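Local coordinates for protein enoyl-CoA hydratase (Mycobacterium thermoresistibile, PDB 3T3W) that probably acts as an enoyl-CoA hydratase, adding water across the double bond of enoyl-CoA thioesters in lipid metabolism, and binds a zinc ion in this crystal, at residues N36-E39 against A40-Q44; E96-Y99 against A100-R104; G166-E170 against L171-K175; Q227-R230 against A231-T235. All blocks are in the same frame, centred on the assembly; numbering follows the deposited sequence. Where two conformers were deposited one is given.

Contact 1: N36-E39 against A40-Q44; sequences NRPE and AANAQ. With EDO (1,2-ethanediol), chain B.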
# COMPACT_ATOMS: atom_id res chain seq x y z
N ASN F 36 3.48 -25.27 29.68
CA ASN F 36 3.91 -26.15 30.77
C ASN F 36 4.71 -27.34 30.22
O ASN F 36 4.37 -28.50 30.46
CB ASN F 36 2.71 -26.63 31.58
CG ASN F 36 3.12 -27.32 32.86
OD1 ASN F 36 4.14 -26.99 33.44
ND2 ASN F 36 2.34 -28.33 33.27
N ARG F 37 5.76 -27.03 29.47
CA ARG F 37 6.76 -28.00 29.06
C ARG F 37 8.17 -27.56 29.46
O ARG F 37 9.10 -27.51 28.63
CB ARG F 37 6.65 -28.24 27.54
CG ARG F 37 7.26 -29.53 27.08
CD ARG F 37 7.35 -29.61 25.57
NE ARG F 37 7.97 -30.88 25.18
CZ ARG F 37 8.38 -31.15 23.95
NH1 ARG F 37 8.27 -30.26 23.01
NH2 ARG F 37 8.92 -32.33 23.67
N PRO F 38 8.38 -27.28 30.76
CA PRO F 38 9.66 -26.68 31.17
C PRO F 38 10.84 -27.65 31.04
O PRO F 38 12.01 -27.23 30.86
CB PRO F 38 9.43 -26.37 32.64
CG PRO F 38 8.36 -27.35 33.09
CD PRO F 38 7.44 -27.38 31.90
N GLU F 39 10.54 -28.93 31.13
CA GLU F 39 11.58 -29.95 30.89
C GLU F 39 12.27 -29.82 29.51
O GLU F 39 13.38 -30.34 29.32
CB GLU F 39 11.03 -31.36 31.12
CG GLU F 39 10.02 -31.86 30.06
CD GLU F 39 8.55 -31.41 30.25
OE1 GLU F 39 8.21 -30.46 31.02
OE2 GLU F 39 7.71 -32.04 29.57
N ALA F 40 11.58 -29.22 28.54
CA ALA F 40 12.13 -29.00 27.21
C ALA F 40 12.28 -27.50 26.92
O ALA F 40 12.35 -27.09 25.76
CB ALA F 40 11.23 -29.66 26.15
N ALA F 41 12.33 -26.67 27.97
CA ALA F 41 12.37 -25.21 27.84
C ALA F 41 11.25 -24.70 26.94
O ALA F 41 11.43 -23.72 26.21
CB ALA F 41 13.75 -24.72 27.34
N ASN F 42 10.08 -25.33 27.06
CA ASN F 42 8.90 -24.97 26.29
C ASN F 42 9.11 -24.98 24.80
O ASN F 42 8.52 -24.21 24.05
CB ASN F 42 8.29 -23.66 26.82
CG ASN F 42 7.84 -23.80 28.25
OD1 ASN F 42 7.22 -24.83 28.63
ND2 ASN F 42 8.19 -22.82 29.10
N ALA F 43 9.97 -25.90 24.35
CA ALA F 43 10.09 -26.18 22.93
C ALA F 43 8.74 -26.62 22.42
O ALA F 43 8.00 -27.35 23.12
CB ALA F 43 11.15 -27.26 22.69
N GLN F 44 8.41 -26.19 21.21
CA GLN F 44 7.06 -26.36 20.67
C GLN F 44 6.99 -27.48 19.64
O GLN F 44 7.52 -27.32 18.54
CB GLN F 44 6.63 -25.07 19.99
CG GLN F 44 6.76 -23.82 20.87
CD GLN F 44 6.77 -22.58 20.00
OE1 GLN F 44 6.09 -22.53 18.97
NE2 GLN F 44 7.60 -21.60 20.37
C1 EDO B . 7.98 -35.59 23.90
O1 EDO B . 9.08 -34.92 24.51
C2 EDO B . 6.91 -35.95 24.93
O2 EDO B . 6.49 -34.78 25.67

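Contact 2: E96-Y99 against A100-R104; sequences EFIY and AHESR. With ZN (zinc ion), chain T.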
# COMPACT_ATOMS: atom_id res chain seq x y z
N GLU F 96 6.47 -29.05 -0.55
CA GLU F 96 5.01 -28.91 -0.44
C GLU F 96 4.52 -29.29 0.98
O GLU F 96 3.65 -28.62 1.58
CB GLU F 96 4.32 -29.76 -1.51
CG GLU F 96 2.81 -29.94 -1.33
CD GLU F 96 2.12 -30.83 -2.36
OE1 GLU F 96 2.76 -31.69 -2.98
OE2 GLU F 96 0.89 -30.66 -2.53
N PHE F 97 5.08 -30.37 1.49
CA PHE F 97 4.73 -30.91 2.80
C PHE F 97 5.14 -29.94 3.91
O PHE F 97 4.34 -29.62 4.80
CB PHE F 97 5.37 -32.29 2.97
CG PHE F 97 5.08 -32.93 4.31
CD1 PHE F 97 4.05 -33.84 4.44
CD2 PHE F 97 5.88 -32.66 5.40
CE1 PHE F 97 3.79 -34.48 5.66
CE2 PHE F 97 5.61 -33.25 6.65
CZ PHE F 97 4.56 -34.16 6.76
N ILE F 98 6.37 -29.43 3.84
CA ILE F 98 6.86 -28.47 4.83
C ILE F 98 6.03 -27.17 4.77
O ILE F 98 5.61 -26.63 5.79
CB ILE F 98 8.35 -28.11 4.62
CG1 ILE F 98 9.24 -29.34 4.88
CG2 ILE F 98 8.76 -26.98 5.55
CD1 ILE F 98 10.51 -29.27 4.09
N TYR F 99 5.78 -26.70 3.55
CA TYR F 99 5.00 -25.49 3.32
C TYR F 99 3.60 -25.62 3.93
O TYR F 99 3.15 -24.72 4.64
CB TYR F 99 4.90 -25.23 1.79
CG TYR F 99 4.41 -23.84 1.39
CD1 TYR F 99 5.30 -22.90 0.88
CD2 TYR F 99 3.06 -23.47 1.51
CE1 TYR F 99 4.88 -21.63 0.57
CE2 TYR F 99 2.63 -22.19 1.20
CZ TYR F 99 3.54 -21.29 0.71
OH TYR F 99 3.11 -20.03 0.39
N ALA F 100 2.92 -26.74 3.67
CA ALA F 100 1.59 -26.96 4.17
C ALA F 100 1.59 -26.96 5.69
O ALA F 100 0.73 -26.31 6.32
CB ALA F 100 1.03 -28.28 3.64
N HIS F 101 2.49 -27.73 6.31
CA HIS F 101 2.43 -27.85 7.76
C HIS F 101 2.82 -26.55 8.46
O HIS F 101 2.21 -26.16 9.47
CB HIS F 101 3.27 -29.04 8.18
CG HIS F 101 2.56 -30.36 8.01
ND1 HIS F 101 2.65 -31.10 6.88
CD2 HIS F 101 1.67 -31.02 8.85
CE1 HIS F 101 1.87 -32.21 7.02
NE2 HIS F 101 1.29 -32.16 8.21
N GLU F 102 3.82 -25.86 7.94
CA GLU F 102 4.24 -24.60 8.57
C GLU F 102 3.18 -23.52 8.33
O GLU F 102 2.96 -22.65 9.19
CB GLU F 102 5.59 -24.15 8.01
CG GLU F 102 6.76 -25.06 8.42
CD GLU F 102 8.12 -24.36 8.38
OE1 GLU F 102 9.05 -24.89 9.08
OE2 GLU F 102 8.28 -23.32 7.69
N SER F 103 2.50 -23.57 7.18
CA SER F 103 1.48 -22.56 6.93
C SER F 103 0.35 -22.65 7.95
O SER F 103 -0.26 -21.63 8.30
CB SER F 103 0.96 -22.53 5.48
OG SER F 103 0.16 -23.63 5.22
N ARG F 104 0.06 -23.85 8.43
CA ARG F 104 -1.00 -24.07 9.39
C ARG F 104 -0.53 -23.74 10.81
O ARG F 104 -1.06 -22.82 11.47
CB ARG F 104 -1.48 -25.53 9.31
CG ARG F 104 -2.58 -25.87 10.32
CD ARG F 104 -2.85 -27.37 10.39
NE ARG F 104 -3.64 -27.70 11.60
CZ ARG F 104 -3.85 -28.93 12.05
NH1 ARG F 104 -3.34 -29.98 11.41
NH2 ARG F 104 -4.59 -29.12 13.15
ZN ZN T . 10.17 -23.04 8.59
O HOH W 1 11.81 -23.16 9.92

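Contact 3: G166-E170 against L171-K175; sequences GHTWE and LGPRK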
# COMPACT_ATOMS: atom_id res chain seq x y z
N GLY F 166 7.61 -10.69 12.23
CA GLY F 166 7.33 -9.54 13.08
C GLY F 166 8.55 -8.61 13.19
O GLY F 166 8.41 -7.47 13.62
N HIS F 167 9.73 -9.12 12.83
CA HIS F 167 10.98 -8.48 13.20
C HIS F 167 11.01 -7.02 12.79
O HIS F 167 11.37 -6.13 13.60
CB HIS F 167 12.20 -9.17 12.55
CG HIS F 167 12.22 -10.67 12.66
ND1 HIS F 167 11.24 -11.47 12.11
CD2 HIS F 167 13.17 -11.53 13.22
CE1 HIS F 167 11.56 -12.76 12.34
NE2 HIS F 167 12.75 -12.80 13.00
N THR F 168 10.73 -6.73 11.54
CA THR F 168 10.81 -5.38 11.03
C THR F 168 9.84 -4.43 11.72
O THR F 168 10.17 -3.28 11.97
CB THR F 168 10.60 -5.34 9.50
OG1 THR F 168 11.64 -6.12 8.89
CG2 THR F 168 10.69 -3.91 8.90
N TRP F 169 8.62 -4.92 11.95
CA TRP F 169 7.56 -4.16 12.60
C TRP F 169 7.87 -3.88 14.05
O TRP F 169 7.58 -2.78 14.57
CB TRP F 169 6.27 -4.96 12.53
CG TRP F 169 5.83 -5.24 11.11
CD1 TRP F 169 6.15 -6.33 10.34
CD2 TRP F 169 5.04 -4.36 10.26
NE1 TRP F 169 5.61 -6.22 9.09
CE2 TRP F 169 4.95 -5.03 8.96
CE3 TRP F 169 4.44 -3.11 10.42
CZ2 TRP F 169 4.22 -4.49 7.93
CZ3 TRP F 169 3.69 -2.57 9.36
CH2 TRP F 169 3.60 -3.24 8.13
N GLU F 170 8.50 -4.84 14.70
CA GLU F 170 8.74 -4.80 16.16
C GLU F 170 10.03 -4.08 16.55
O GLU F 170 10.09 -3.40 17.59
CB GLU F 170 8.75 -6.22 16.69
CG GLU F 170 7.43 -6.94 16.55
CD GLU F 170 6.38 -6.57 17.59
OE1 GLU F 170 6.70 -5.87 18.58
OE2 GLU F 170 5.24 -7.07 17.42
N LEU F 171 11.05 -4.24 15.73
CA LEU F 171 12.41 -3.79 16.01
C LEU F 171 12.89 -2.62 15.15
O LEU F 171 13.89 -1.97 15.50
CB LEU F 171 13.37 -4.97 15.85
CG LEU F 171 13.09 -6.23 16.66
CD1 LEU F 171 13.99 -7.39 16.20
CD2 LEU F 171 13.25 -5.97 18.16
N GLY F 172 12.20 -2.38 14.04
CA GLY F 172 12.70 -1.53 12.96
C GLY F 172 13.63 -2.35 12.05
O GLY F 172 14.20 -3.38 12.48
N PRO F 173 13.84 -1.89 10.81
CA PRO F 173 14.58 -2.70 9.85
C PRO F 173 16.06 -2.88 10.17
O PRO F 173 16.61 -3.97 9.94
CB PRO F 173 14.40 -1.94 8.52
CG PRO F 173 14.01 -0.53 8.94
CD PRO F 173 13.20 -0.73 10.17
N ARG F 174 16.71 -1.84 10.69
CA ARG F 174 18.16 -1.94 10.92
C ARG F 174 18.45 -2.92 12.05
O ARG F 174 19.40 -3.72 11.96
CB ARG F 174 18.75 -0.56 11.19
CG ARG F 174 18.81 0.28 9.92
CD ARG F 174 19.56 1.57 10.08
NE ARG F 174 19.47 2.36 8.84
CZ ARG F 174 20.18 2.13 7.75
NH1 ARG F 174 21.08 1.17 7.74
NH2 ARG F 174 20.01 2.86 6.66
N LYS F 175 17.67 -2.85 13.14
CA LYS F 175 17.87 -3.81 14.26
C LYS F 175 17.48 -5.23 13.83
O LYS F 175 18.17 -6.19 14.15
CB LYS F 175 17.10 -3.39 15.51
CG LYS F 175 17.61 -4.17 16.75
CD LYS F 175 17.28 -3.55 18.11
CE LYS F 175 17.81 -2.17 18.36
NZ LYS F 175 19.14 -2.05 19.01

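Contact 4: Q227-R230 against A231-T235; sequences QAKR and AVNQT. With EDO (1,2-ethanediol), chain H.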
# COMPACT_ATOMS: atom_id res chain seq x y z
N GLN F 227 -12.59 -2.66 19.91
CA GLN F 227 -12.42 -1.70 18.82
C GLN F 227 -11.14 -0.84 18.97
O GLN F 227 -10.59 -0.45 17.94
CB GLN F 227 -13.66 -0.88 18.58
CG GLN F 227 -14.90 -1.71 18.10
CD GLN F 227 -14.69 -2.50 16.81
OE1 GLN F 227 -14.05 -3.53 16.79
NE2 GLN F 227 -15.20 -1.96 15.70
N ALA F 228 -10.63 -0.66 20.19
CA ALA F 228 -9.28 -0.07 20.37
C ALA F 228 -8.25 -1.00 19.74
O ALA F 228 -7.34 -0.56 19.03
CB ALA F 228 -8.92 0.15 21.85
N LYS F 229 -8.37 -2.28 20.02
CA LYS F 229 -7.46 -3.28 19.42
C LYS F 229 -7.58 -3.24 17.89
O LYS F 229 -6.55 -3.23 17.20
CB LYS F 229 -7.74 -4.69 19.95
CG LYS F 229 -6.90 -5.78 19.31
CD LYS F 229 -7.09 -7.09 20.07
CE LYS F 229 -6.26 -8.21 19.48
NZ LYS F 229 -5.91 -9.24 20.50
N ARG F 230 -8.82 -3.22 17.40
CA ARG F 230 -9.02 -3.16 15.97
C ARG F 230 -8.41 -1.91 15.35
O ARG F 230 -7.85 -1.96 14.25
CB ARG F 230 -10.51 -3.22 15.61
CG ARG F 230 -10.69 -3.48 14.10
CD ARG F 230 -12.10 -3.58 13.73
NE ARG F 230 -12.36 -3.83 12.29
CZ ARG F 230 -12.21 -4.99 11.63
NH1 ARG F 230 -11.63 -6.04 12.16
NH2 ARG F 230 -12.60 -5.06 10.38
N ALA F 231 -8.63 -0.75 15.98
CA ALA F 231 -8.06 0.50 15.49
C ALA F 231 -6.57 0.35 15.19
O ALA F 231 -6.06 0.74 14.12
CB ALA F 231 -8.32 1.64 16.50
N VAL F 232 -5.82 -0.21 16.15
CA VAL F 232 -4.37 -0.34 15.94
C VAL F 232 -4.04 -1.42 14.90
O VAL F 232 -3.22 -1.22 14.02
CB VAL F 232 -3.69 -0.60 17.29
CG1 VAL F 232 -2.19 -0.94 17.14
CG2 VAL F 232 -3.89 0.63 18.22
N ASN F 233 -4.65 -2.58 15.04
CA ASN F 233 -4.37 -3.72 14.16
C ASN F 233 -4.77 -3.44 12.70
O ASN F 233 -4.06 -3.85 11.78
CB ASN F 233 -4.99 -5.03 14.66
CG ASN F 233 -4.18 -5.68 15.77
OD1 ASN F 233 -3.16 -5.14 16.17
ND2 ASN F 233 -4.64 -6.83 16.29
N GLN F 234 -5.87 -2.74 12.51
CA GLN F 234 -6.30 -2.36 11.17
C GLN F 234 -5.37 -1.27 10.58
O GLN F 234 -5.06 -1.31 9.39
CB GLN F 234 -7.78 -1.88 11.16
CG GLN F 234 -8.24 -1.30 9.86
CD GLN F 234 -8.23 -2.29 8.69
OE1 GLN F 234 -7.94 -3.48 8.84
NE2 GLN F 234 -8.56 -1.79 7.50
N THR F 235 -4.91 -0.33 11.41
CA THR F 235 -3.88 0.60 10.97
C THR F 235 -2.64 -0.18 10.45
O THR F 235 -2.15 0.10 9.37
CB THR F 235 -3.47 1.61 12.07
OG1 THR F 235 -4.59 2.48 12.33
CG2 THR F 235 -2.28 2.47 11.61
C1 EDO H . 1.42 -5.68 18.87
O1 EDO H . 0.41 -5.00 19.55
C2 EDO H . 1.25 -5.52 17.39
O2 EDO H . 0.05 -6.22 17.01

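Contact 1: N36-E39 against A40-Q44
Arg37 lays its guanidinium against the methyl of Ala40, whose CB rides over one face toward the rim, 3.6 Å from NE. Because the chain runs extended from CG to NE, with CG anti to the backbone N (chi1 -159°), the group reaches past Ala40 to Ala43. There NH1 gives a hydrogen bond of 2.9 Å to Ala43 O, with the oxygen tilted slightly from the guanidinium plane, and it also makes a salt bridge to Asp82. At the in-plane edge, NH2 is hydrogen-bonded to O1 of a 1,2-ethanediol, 2.7 Å away. The backbone of the same arginine is held by Asn42: its OD1 accepts from Arg37 N at 2.8 Å, the donor lying almost on the extension of the C=O bond, and Asn42 N returns a bond to Arg37 O. That oxygen also takes Ala40 N, from the opposite face of its plane. The buried amide of Asn42 suits the place because ND2 can serve backbone carbonyls such as Asn73 O and His76 O. Ala41 N bonds Pro38 O at 3.0 Å. The arrangement is a 3-10 turn in the loop between strand 30-35 and helix 46-61 of the crotonase fold.

Contact 2: E96-Y99 against A100-R104
Ile98 and Glu102, one helical turn apart, run alongside each other in the same direction, with CG2 of Ile98 3.9 Å from Glu102 CD, so a branched aliphatic flanks the carboxylate. On another side of the helix, in one of its two conformers, the imidazole of His101 lies oblique to the ring of Phe97, planes at 41° and centroids 4.2 Å apart. ND1 then sits over the centre of one phenyl face. Phe97 has CG anti to the backbone N (chi1 179°), which sets the ring beside His101, one turn on. In the imidazole plane, ND1 of this conformer donates to Phe97 O at 3.1 Å; the carbonyl also receives the helical bond from His101 N, on its opposite face. The Tyr99 hydroxyl bonds to Asp250, and its ring meets Phe249 of its own chain and Phe223 of a neighbouring subunit edge-to-face. Ser103 OG folds back onto Ala100 O at 3.0 Å. Glu102 grips zinc with both oxygens, OE1 at 2.2 Å and OE2 at 2.1 Å, alongside Glu163, His252, His256 and water. Zinc on both oxygens and Gln253 NE2 on OE2 together hold the carboxylate, and the metal probably stabilises its negative charge.

Contact 3: G166-E170 against L171-K175
Leu171 packs its side chain against the carbonyl of His167, one helical turn back, with CB 3.2 Å and CG 3.5 Å from His167 O. Its CG stands anti to the carbonyl carbon, beside the backbone N (chi1 -55°), which brings CD1 along the same flank as CB of His167, 4.4 Å away. A branched aliphatic chain suits this buried place. The ring of His167 bonds Asp152 through NE2 and stacks on His165. Thr168 divides its two branches: OG1 bonds to His165, whereas CG2 lies 4.2 Å from both CA and CB of Pro173. Glu170 is bent at chi2 (-78°), and its carboxylate leads away from Leu171, OE2 pairing with Arg174 of a neighbouring subunit. In the backbone, Leu171 N bonds His167 O at 2.9 Å, but Gly172 N reaches Thr168 O only weakly, at 3.0 Å. Gly172 then leaves helical geometry with phi 83°, a value glycine accepts readily because it lacks a side chain. Pro173 suits the first helical turn, where N-H groups have no carbonyl within the helix to bond, so lacking one costs nothing. The arrangement is a helix-glycine-helix junction: Gly172 follows helix 167-171 and is the N-cap of helix 173-182.

Contact 4: Q227-R230 against A231-T235
Helix 222-239, buried between subunits of the hexamer, carries this contact through regular alpha-helical bonding. Asn233 N donates to Lys229 O at 2.9 Å, nearly straight on, and Gln234 N to Arg230 O at 2.7 Å. Beside the backbone, the side chains of Lys229 and Asn233 run across one another, with Asn233 ND2 3.8 Å from CE and 3.9 Å from CG of the lysine. Lys229 is fully extended, its CG anti to the backbone N (chi1 176°); this straight chain puts CG and CE beside ND2 while NZ travels on to a salt bridge with Asp140 and to the carbonyls of Val116 and Lys118. Asn233 OD1 bonds to Lys177 of a neighbouring subunit and, weakly, to O2 of a 1,2-ethanediol at 3.5 Å. The stretched Arg230 lays CG 4.4 Å from CB of Gln234, and its NE makes a salt bridge to Asp250 of another neighbouring subunit. The carbonyl of Ala231 takes both N and OG1 of Thr235, the hydroxyl at 2.9 Å, from opposite faces. Arg230 and Asn233 thus reach other subunits while Lys229 ties the helix to its own chain, and the polar ends named here keep hydrogen-bonding or ionic partners.

Contact 4 is the buried one, whereas contacts 1, 2 and 3 are only partly so. Contacts 2 and 4 each lie within a single long helix, 95-115 and 222-239; contact 1 shapes a loop after a strand, and contact 3 joins two short helices. Chemistry follows place: contact 1 relies on side-chain bonds to backbone within its own chain and meets no other subunit, contact 2 combines an aromatic pair with metal binding, contact 3 turns on glycine and proline, and contact 4 sends most of its polar ends across interfaces and Lys229 into its own chain. Contacts 2 and 3 also touch neighbouring subunits. Contacts 3 and 4 come nearest, about 6 Å between nearest atoms.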